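Local atomic coordinates of probable transcriptional regulator (Pseudomonas aeruginosa, PDB entry 2ESN), a protein that probably acts as a LysR-type transcriptional regulator, with a helix-turn-helix DNA-binding domain and a periplasmic-binding-protein-like domain for an unidentified effector. Residues Val179-Arg184 against His255-Leu260; Val231-Val236 against Leu240-Ser245. One frame throughout, in Å; residues are numbered along the deposited sequence.

Interaction 1. Residues Val179-Arg184 against His255-Leu260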
loop_
_atom_site.group_PDB
_atom_site.type_symbol
_atom_site.label_atom_id
_atom_site.label_comp_id
_atom_site.label_asym_id
_atom_site.label_seq_id
_atom_site.Cartn_x
_atom_site.Cartn_y
_atom_site.Cartn_z
ATOM N N VAL C 179 -17.497 -30.010 -17.046
ATOM C CA VAL C 179 -18.749 -30.634 -17.318
ATOM C C VAL C 179 -19.847 -29.687 -16.809
ATOM O O VAL C 179 -19.537 -28.743 -16.136
ATOM C CB VAL C 179 -18.865 -32.039 -16.658
ATOM C CG1 VAL C 179 -17.905 -33.023 -17.298
ATOM C CG2 VAL C 179 -18.692 -31.988 -15.091
ATOM N N VAL C 180 -21.096 -29.941 -17.210
ATOM C CA VAL C 180 -22.305 -29.213 -16.825
ATOM C C VAL C 180 -22.924 -30.095 -15.754
ATOM O O VAL C 180 -23.077 -31.306 -15.940
ATOM C CB VAL C 180 -23.277 -29.018 -18.018
ATOM C CG1 VAL C 180 -24.598 -28.353 -17.563
ATOM C CG2 VAL C 180 -22.604 -28.113 -19.068
ATOM N N VAL C 181 -23.252 -29.442 -14.640
ATOM C CA VAL C 181 -23.780 -30.036 -13.473
ATOM C C VAL C 181 -25.159 -29.444 -13.256
ATOM O O VAL C 181 -25.335 -28.251 -13.454
ATOM C CB VAL C 181 -22.825 -29.616 -12.290
ATOM C CG1 VAL C 181 -23.461 -29.837 -10.983
ATOM C CG2 VAL C 181 -21.412 -30.306 -12.430
ATOM N N ALA C 182 -26.144 -30.289 -12.901
ATOM C CA ALA C 182 -27.483 -29.855 -12.459
ATOM C C ALA C 182 -27.844 -30.686 -11.276
ATOM O O ALA C 182 -27.253 -31.731 -11.088
ATOM C CB ALA C 182 -28.496 -30.113 -13.531
ATOM N N ARG C 183 -28.834 -30.239 -10.488
ATOM C CA ARG C 183 -29.426 -31.129 -9.505
ATOM C C ARG C 183 -29.820 -32.443 -10.216
ATOM O O ARG C 183 -30.143 -32.463 -11.449
ATOM C CB ARG C 183 -30.619 -30.488 -8.797
ATOM C CG ARG C 183 -31.842 -30.123 -9.690
ATOM C CD ARG C 183 -33.080 -30.377 -8.866
ATOM N NE ARG C 183 -33.167 -29.477 -7.754
ATOM C CZ ARG C 183 -33.319 -29.752 -6.463
ATOM N NH1 ARG C 183 -33.395 -28.709 -5.657
ATOM N NH2 ARG C 183 -33.379 -30.980 -5.971
ATOM N N ARG C 184 -29.743 -33.546 -9.480
ATOM C CA ARG C 184 -29.980 -34.854 -10.041
ATOM C C ARG C 184 -31.362 -34.960 -10.707
ATOM O O ARG C 184 -31.499 -35.518 -11.794
ATOM C CB ARG C 184 -29.909 -35.922 -8.940
ATOM C CG ARG C 184 -29.918 -37.347 -9.599
ATOM C CD ARG C 184 -29.523 -38.442 -8.619
ATOM N NE ARG C 184 -28.067 -38.406 -8.481
ATOM C CZ ARG C 184 -27.374 -38.200 -7.362
ATOM N NH1 ARG C 184 -27.993 -38.061 -6.169
ATOM N NH2 ARG C 184 -26.042 -38.153 -7.472
ATOM N N HIS C 255 -13.250 -33.136 -11.989
ATOM C CA HIS C 255 -12.662 -33.714 -10.809
ATOM C C HIS C 255 -13.440 -33.276 -9.587
ATOM O O HIS C 255 -13.671 -34.082 -8.720
ATOM C CB HIS C 255 -11.199 -33.220 -10.675
ATOM C CG HIS C 255 -10.406 -33.910 -9.585
ATOM N ND1 HIS C 255 -10.191 -35.277 -9.562
ATOM C CD2 HIS C 255 -9.733 -33.406 -8.522
ATOM C CE1 HIS C 255 -9.435 -35.581 -8.524
ATOM N NE2 HIS C 255 -9.158 -34.464 -7.868
ATOM N N ALA C 256 -13.838 -31.989 -9.500
ATOM C CA ALA C 256 -14.604 -31.516 -8.323
ATOM C C ALA C 256 -16.092 -31.982 -8.303
ATOM O O ALA C 256 -16.660 -32.392 -7.252
ATOM C CB ALA C 256 -14.484 -29.977 -8.177
ATOM N N ALA C 257 -16.736 -31.897 -9.457
ATOM C CA ALA C 257 -18.121 -32.268 -9.564
ATOM C C ALA C 257 -18.275 -33.764 -9.234
ATOM O O ALA C 257 -19.217 -34.160 -8.511
ATOM C CB ALA C 257 -18.646 -31.959 -11.027
ATOM N N ARG C 258 -17.380 -34.603 -9.762
ATOM C CA ARG C 258 -17.395 -36.040 -9.356
ATOM C C ARG C 258 -17.244 -36.287 -7.877
ATOM O O ARG C 258 -17.916 -37.143 -7.359
ATOM C CB ARG C 258 -16.309 -36.827 -10.053
ATOM C CG ARG C 258 -16.551 -36.996 -11.518
ATOM C CD ARG C 258 -15.405 -37.788 -12.161
ATOM N NE ARG C 258 -15.928 -39.099 -12.522
ATOM C CZ ARG C 258 -15.987 -40.164 -11.712
ATOM N NH1 ARG C 258 -16.523 -41.292 -12.170
ATOM N NH2 ARG C 258 -15.497 -40.119 -10.461
ATOM N N ALA C 259 -16.364 -35.556 -7.198
ATOM C CA ALA C 259 -16.205 -35.682 -5.732
ATOM C C ALA C 259 -17.454 -35.275 -4.926
ATOM O O ALA C 259 -17.707 -35.723 -3.785
ATOM C CB ALA C 259 -15.017 -34.840 -5.289
ATOM N N LEU C 260 -18.249 -34.369 -5.476
ATOM C CA LEU C 260 -19.415 -33.946 -4.734
ATOM C C LEU C 260 -20.745 -34.473 -5.287
ATOM O O LEU C 260 -21.767 -34.099 -4.768
ATOM C CB LEU C 260 -19.425 -32.400 -4.603
ATOM C CG LEU C 260 -18.407 -31.822 -3.601
ATOM C CD1 LEU C 260 -18.628 -30.290 -3.393
ATOM C CD2 LEU C 260 -18.501 -32.577 -2.240
#
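Val181 and Ala257 are the residues whose CA atoms come nearest across the contact, 7.2 Å apart, where helix 254-264 lies against strand 168-183. The contact belongs to the alpha/beta fold of the LysR substrate-binding domain, which resembles periplasmic binding proteins. The helix forms a beta-alpha-beta crossover between strands 249-253 and 266-269, and residues 179-183 are the antiparallel strand lying between those two. Backbone bonds join Val179 and Val181 to strand 249-253, while Val180 and Ala182 bond to strand 266-269. No hydrogen bond passes from strand to helix; the contact is made by aliphatic groups alone.

Val179 and Val181, two residues apart, direct their CB atoms at the helix; the intervening Val180 turns to the other face of the sheet, where it packs on Pro193 and Ala271. Beta-branched valines suit this central strand, since they accept extended backbone angles and cover the sheet with compact methyl pairs. Ala257 suits the helix side because a single methyl lets the helix settle close over the valines. Its CB receives one branch from each, and Val179 CG2 stands 4.1 Å from Ala257 CB. Val179 CG2 and Val181 CG2 are themselves 4.2 Å apart, so the three methyls form a compact triangle. Leu268 and Leu240 also reach Ala257 and help to bury it. At the start of the helix, His255 N is hydrogen-bonded to Asp176 OD2 of the same long strand.

The first torsion of Val181 (chi1 164°) sets CG1 opposite the backbone N and leaves CG2 as the branch that meets the helix. That branch makes the tighter of the two contacts, with Val181 CG2 pressed to 3.5 Å from Ala257 CB.

Interaction 2. Residues Val231-Val236 against Leu240-Ser245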
loop_
_atom_site.group_PDB
_atom_site.type_symbol
_atom_site.label_atom_id
_atom_site.label_comp_id
_atom_site.label_asym_id
_atom_site.label_seq_id
_atom_site.Cartn_x
_atom_site.Cartn_y
_atom_site.Cartn_z
ATOM N N VAL C 231 -26.025 -16.306 -9.946
ATOM C CA VAL C 231 -25.065 -16.152 -8.846
ATOM C C VAL C 231 -23.640 -16.252 -9.379
ATOM O O VAL C 231 -23.355 -17.157 -10.164
ATOM C CB VAL C 231 -25.269 -17.298 -7.751
ATOM C CG1 VAL C 231 -24.343 -17.089 -6.531
ATOM C CG2 VAL C 231 -26.732 -17.384 -7.282
ATOM N N GLN C 232 -22.747 -15.365 -8.908
ATOM C CA GLN C 232 -21.312 -15.519 -9.080
ATOM C C GLN C 232 -20.739 -15.736 -7.699
ATOM O O GLN C 232 -21.184 -15.098 -6.736
ATOM C CB GLN C 232 -20.680 -14.258 -9.685
ATOM C CG GLN C 232 -21.016 -14.090 -11.166
ATOM C CD GLN C 232 -20.643 -12.682 -11.743
ATOM O OE1 GLN C 232 -20.321 -12.560 -12.940
ATOM N NE2 GLN C 232 -20.772 -11.655 -10.931
ATOM N N LEU C 233 -19.751 -16.621 -7.582
ATOM C CA LEU C 233 -19.090 -16.845 -6.261
ATOM C C LEU C 233 -17.733 -17.391 -6.577
ATOM O O LEU C 233 -17.504 -17.863 -7.682
ATOM C CB LEU C 233 -19.872 -17.819 -5.338
ATOM C CG LEU C 233 -20.099 -19.295 -5.738
ATOM C CD1 LEU C 233 -20.697 -20.111 -4.542
ATOM C CD2 LEU C 233 -21.013 -19.423 -6.988
ATOM N N PRO C 234 -16.795 -17.227 -5.654
ATOM C CA PRO C 234 -15.411 -17.582 -5.924
ATOM C C PRO C 234 -15.103 -19.067 -5.669
ATOM O O PRO C 234 -14.010 -19.539 -6.035
ATOM C CB PRO C 234 -14.638 -16.680 -4.913
ATOM C CG PRO C 234 -15.668 -15.957 -4.099
ATOM C CD PRO C 234 -16.973 -16.570 -4.336
ATOM N N THR C 235 -16.036 -19.796 -5.042
ATOM C CA THR C 235 -15.837 -21.188 -4.577
ATOM C C THR C 235 -16.600 -22.172 -5.491
ATOM O O THR C 235 -17.838 -22.148 -5.472
ATOM C CB THR C 235 -16.692 -21.466 -3.302
ATOM O OG1 THR C 235 -17.024 -20.296 -2.554
ATOM C CG2 THR C 235 -16.269 -22.594 -2.505
ATOM N N VAL C 236 -15.892 -23.097 -6.153
ATOM C CA VAL C 236 -16.458 -24.249 -6.871
ATOM C C VAL C 236 -17.206 -25.203 -5.937
ATOM O O VAL C 236 -18.313 -25.669 -6.255
ATOM C CB VAL C 236 -15.363 -25.049 -7.611
ATOM C CG1 VAL C 236 -15.978 -26.064 -8.603
ATOM C CG2 VAL C 236 -14.600 -24.156 -8.415
ATOM N N LEU C 240 -21.167 -26.156 -6.223
ATOM C CA LEU C 240 -21.666 -27.504 -6.499
ATOM C C LEU C 240 -22.846 -27.770 -5.574
ATOM O O LEU C 240 -23.891 -28.240 -6.033
ATOM C CB LEU C 240 -20.519 -28.538 -6.323
ATOM C CG LEU C 240 -19.556 -28.544 -7.502
ATOM C CD1 LEU C 240 -18.203 -29.125 -7.132
ATOM C CD2 LEU C 240 -20.143 -29.357 -8.650
ATOM N N PHE C 241 -22.771 -27.376 -4.304
ATOM C CA PHE C 241 -23.971 -27.511 -3.450
ATOM C C PHE C 241 -25.119 -26.587 -3.852
ATOM O O PHE C 241 -26.309 -26.960 -3.734
ATOM C CB PHE C 241 -23.671 -27.311 -1.953
ATOM C CG PHE C 241 -22.944 -28.484 -1.342
ATOM C CD1 PHE C 241 -21.558 -28.456 -1.213
ATOM C CD2 PHE C 241 -23.677 -29.618 -0.912
ATOM C CE1 PHE C 241 -20.880 -29.559 -0.606
ATOM C CE2 PHE C 241 -23.045 -30.729 -0.348
ATOM C CZ PHE C 241 -21.633 -30.706 -0.185
ATOM N N LEU C 242 -24.773 -25.389 -4.306
ATOM C CA LEU C 242 -25.797 -24.489 -4.818
ATOM C C LEU C 242 -26.595 -25.132 -5.987
ATOM O O LEU C 242 -27.819 -25.124 -6.020
ATOM C CB LEU C 242 -25.124 -23.173 -5.268
ATOM C CG LEU C 242 -26.017 -22.224 -6.125
ATOM C CD1 LEU C 242 -27.230 -21.710 -5.273
ATOM C CD2 LEU C 242 -25.180 -21.055 -6.611
ATOM N N ALA C 243 -25.881 -25.678 -6.948
ATOM C CA ALA C 243 -26.471 -26.426 -8.080
ATOM C C ALA C 243 -27.379 -27.612 -7.730
ATOM O O ALA C 243 -28.330 -27.917 -8.500
ATOM C CB ALA C 243 -25.372 -26.895 -8.986
ATOM N N GLY C 244 -27.058 -28.323 -6.622
ATOM C CA GLY C 244 -27.861 -29.417 -6.088
ATOM C C GLY C 244 -29.134 -28.982 -5.372
ATOM O O GLY C 244 -30.025 -29.799 -5.186
ATOM N N SER C 245 -29.239 -27.711 -4.981
ATOM C CA SER C 245 -30.456 -27.176 -4.363
ATOM C C SER C 245 -31.266 -26.216 -5.256
ATOM O O SER C 245 -32.239 -25.681 -4.789
ATOM C CB SER C 245 -30.188 -26.496 -3.013
ATOM O OG SER C 245 -29.918 -27.495 -2.019
#
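Val236 and Leu240 sit one helical turn apart, with CA atoms 6.2 Å from each other, whereas Val231 stands 9.3 Å from Leu242 between CA atoms; the chain thus leaves the strand, bends at Pro234 and Thr235, and comes back as a helix facing it. Where the backbones are close they are joined by a helical hydrogen bond, Leu240 N to Val236 O, 2.9 Å long with an angle of 148° at the hydrogen. The side chain of Leu240 lies close to the same oxygen, its CG 3.4 Å from Val236 O. Val236 and Leu240 lie side by side, and Val236 CG1 comes to 4.1 Å from Leu240 CD1.

This is the first half of a beta-alpha-beta crossover in the substrate-binding-domain fold of the LysR family: strand 228-233 leads into helix 236-244, which leads on to strand 249-253, with strand 202-206 lying between and parallel to both. Asp109 OD1 hydrogen-bonds Val236 N and so serves the first turn of the helix, where Thr235 stands at the N-cap position without a capping bond from its side chain.

Across the wider gap, Val231 and Leu242 reach toward each other tip to tip. CG of Leu242 lies anti to its backbone N (chi1 167°), and CD2 reaches the valine, 3.9 Å from Val231 CB with both valine methyls close by. Leucine has the length to bridge this separation, while valine gives the strand a short, broad surface to receive it. Leu233, two residues along the same face, adds a looser touch, Leu233 CD2 to Leu242 CD2 at 4.5 Å. Gln232 between them points away from the helix; with Val231 it pairs in a parallel ladder with a strand of the second subunit, and Met120 of that subunit packs on Leu242.

Both contacts are buried, and their side-chain packing is apolar; both set a crossover helix against one shared sheet, with centres about 11 Å apart; residues 231-245 lie within the chain segment that interaction 1 closes. Interaction 1 joins parts distant in sequence, and a small alanine permits its close, purely side-chain packing. Interaction 2 joins a strand to the helix that follows directly, combining a helical backbone bond with longer-reaching leucine packing. The two meet through Leu240, whose CD1 lies 3.6 Å from Ala256 O, and through Arg183, packed against the backbone of Ala243 to Ser245. Both border the second subunit; in interaction 2, Val231 and Gln232 pair with one of its strands, extending the sheet.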